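Local coordinates for bifunctional protein PutA (Bdellovibrio bacteriovorus, PDB 5UR2), which probably couples proline dehydrogenase and L-glutamate gamma-semialdehyde dehydrogenase activities, converting proline to glutamate with FAD as cofactor and NAD+ as co-substrate, at residues L276-S279 against F280-K284. Numbering follows the deposited sequence.
Sequences LRDS and FEDVK
S279 and V283 meet one helical turn apart on the packed side: V283 N donates to S279 O at 2.8 Å, and V283 CG2 lies 3.2 Å from that same oxygen. The side chains of both residues touch I272 of strand 268-273, while V283 also reaches C337 and Y340 of helix 327-343. With chi1 at 54°, S279 OG sits between its own N and carbonyl carbon and turns back to L276 O, 2.6 Å away; S279 N closes the type I turn from L276 to S279 on the same oxygen, which thus has two donors. This turn leads from strand 268-273 of the proline dehydrogenase barrel into helix 279-293, one beta-to-alpha step of a TIM-barrel fold. D278 takes the N-cap position, but its carboxylate makes no capping bond. Its backbone O accepts D282 N at 3.1 Å in the first turn of the helix. D278 OD1 and D282 OD2 come within 3.7 Å, the carboxylate planes 51° apart, and K246 forms salt bridges with both residues, which probably offsets the repulsion; Y243 adds a hydrogen bond to D278. On the looser, wetter side, two waters take up the first amides of the helix. One molecule accepts from F280 N, another from E281 N at 2.9 Å, and R277 O lies within hydrogen-bonding distance of both. E281, exposed, swings its OE1 to within 3.1 Å of the second water's oxygen.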
loop_
_atom_site.group_PDB
_atom_site.type_symbol
_atom_site.label_atom_id
_atom_site.label_comp_id
_atom_site.label_asym_id
_atom_site.label_seq_id
_atom_site.Cartn_x
_atom_site.Cartn_y
_atom_site.Cartn_z
ATOM N N LEU B 276 32.881 27.425 5.212
ATOM C CA LEU B 276 32.744 26.917 3.853
ATOM C C LEU B 276 33.943 26.051 3.486
ATOM O O LEU B 276 35.092 26.390 3.807
ATOM C CB LEU B 276 32.623 28.053 2.835
ATOM C CG LEU B 276 31.346 28.899 2.941
ATOM C CD1 LEU B 276 31.323 29.981 1.858
ATOM C CD2 LEU B 276 30.097 28.008 2.895
ATOM N N ARG B 277 33.667 24.943 2.779
ATOM C CA ARG B 277 34.743 24.049 2.344
ATOM C C ARG B 277 35.720 24.729 1.378
ATOM O O ARG B 277 36.904 24.360 1.339
ATOM C CB ARG B 277 34.152 22.783 1.697
ATOM C CG ARG B 277 33.324 21.944 2.670
ATOM C CD ARG B 277 32.542 20.780 2.015
ATOM N NE ARG B 277 31.687 20.157 3.028
ATOM C CZ ARG B 277 32.096 19.238 3.905
ATOM N NH1 ARG B 277 33.350 18.805 3.900
ATOM N NH2 ARG B 277 31.256 18.760 4.806
ATOM N N ASP B 278 35.272 25.723 0.609
ATOM C CA ASP B 278 36.148 26.338 -0.382
ATOM C C ASP B 278 36.755 27.650 0.096
ATOM O O ASP B 278 37.418 28.342 -0.679
ATOM C CB ASP B 278 35.406 26.515 -1.725
ATOM C CG ASP B 278 34.213 27.450 -1.647
ATOM O OD1 ASP B 278 34.042 28.147 -0.621
ATOM O OD2 ASP B 278 33.433 27.480 -2.634
ATOM N N SER B 279 36.612 27.963 1.380
ATOM C CA SER B 279 37.043 29.261 1.865
ATOM C C SER B 279 38.570 29.398 1.900
ATOM O O SER B 279 39.095 30.500 1.671
ATOM C CB SER B 279 36.413 29.509 3.239
ATOM O OG SER B 279 36.692 28.435 4.146
ATOM N N PHE B 280 39.308 28.327 2.196
ATOM C CA PHE B 280 40.763 28.484 2.172
ATOM C C PHE B 280 41.255 28.748 0.753
ATOM O O PHE B 280 42.165 29.556 0.550
ATOM C CB PHE B 280 41.466 27.270 2.793
ATOM C CG PHE B 280 42.974 27.390 2.835
ATOM C CD1 PHE B 280 43.586 28.442 3.522
ATOM C CD2 PHE B 280 43.785 26.416 2.252
ATOM C CE1 PHE B 280 44.992 28.558 3.572
ATOM C CE2 PHE B 280 45.169 26.506 2.306
ATOM C CZ PHE B 280 45.785 27.585 2.969
ATOM N N GLU B 281 40.657 28.100 -0.245
ATOM C CA GLU B 281 41.034 28.408 -1.623
ATOM C C GLU B 281 40.705 29.854 -1.979
ATOM O O GLU B 281 41.490 30.517 -2.671
ATOM C CB GLU B 281 40.371 27.440 -2.593
ATOM C CG GLU B 281 41.042 26.070 -2.622
ATOM C CD GLU B 281 40.151 24.987 -3.234
ATOM O OE1 GLU B 281 39.185 24.537 -2.576
ATOM O OE2 GLU B 281 40.432 24.590 -4.384
ATOM N N ASP B 282 39.555 30.366 -1.508
ATOM C CA ASP B 282 39.217 31.773 -1.745
ATOM C C ASP B 282 40.192 32.712 -1.043
ATOM O O ASP B 282 40.514 33.776 -1.574
ATOM C CB ASP B 282 37.790 32.094 -1.292
ATOM C CG ASP B 282 36.723 31.477 -2.195
ATOM O OD1 ASP B 282 36.997 31.188 -3.384
ATOM O OD2 ASP B 282 35.591 31.284 -1.702
ATOM N N VAL B 283 40.632 32.364 0.172
ATOM C CA VAL B 283 41.617 33.192 0.872
ATOM C C VAL B 283 42.906 33.284 0.062
ATOM O O VAL B 283 43.481 34.362 -0.110
ATOM C CB VAL B 283 41.883 32.629 2.281
ATOM C CG1 VAL B 283 43.148 33.246 2.889
ATOM C CG2 VAL B 283 40.668 32.831 3.193
ATOM N N LYS B 284 43.375 32.157 -0.455
ATOM C CA LYS B 284 44.587 32.176 -1.259
ATOM C C LYS B 284 44.367 32.977 -2.532
ATOM O O LYS B 284 45.250 33.725 -2.976
ATOM C CB LYS B 284 45.022 30.741 -1.572
ATOM C CG LYS B 284 45.517 30.002 -0.316
ATOM C CD LYS B 284 45.529 28.492 -0.476
ATOM C CE LYS B 284 46.832 28.029 -1.130
ATOM N NZ LYS B 284 46.718 27.696 -2.573
HETATM O O HOH W 1 39.497 25.551 0.322
HETATM O O HOH W 2 38.605 25.723 3.325
#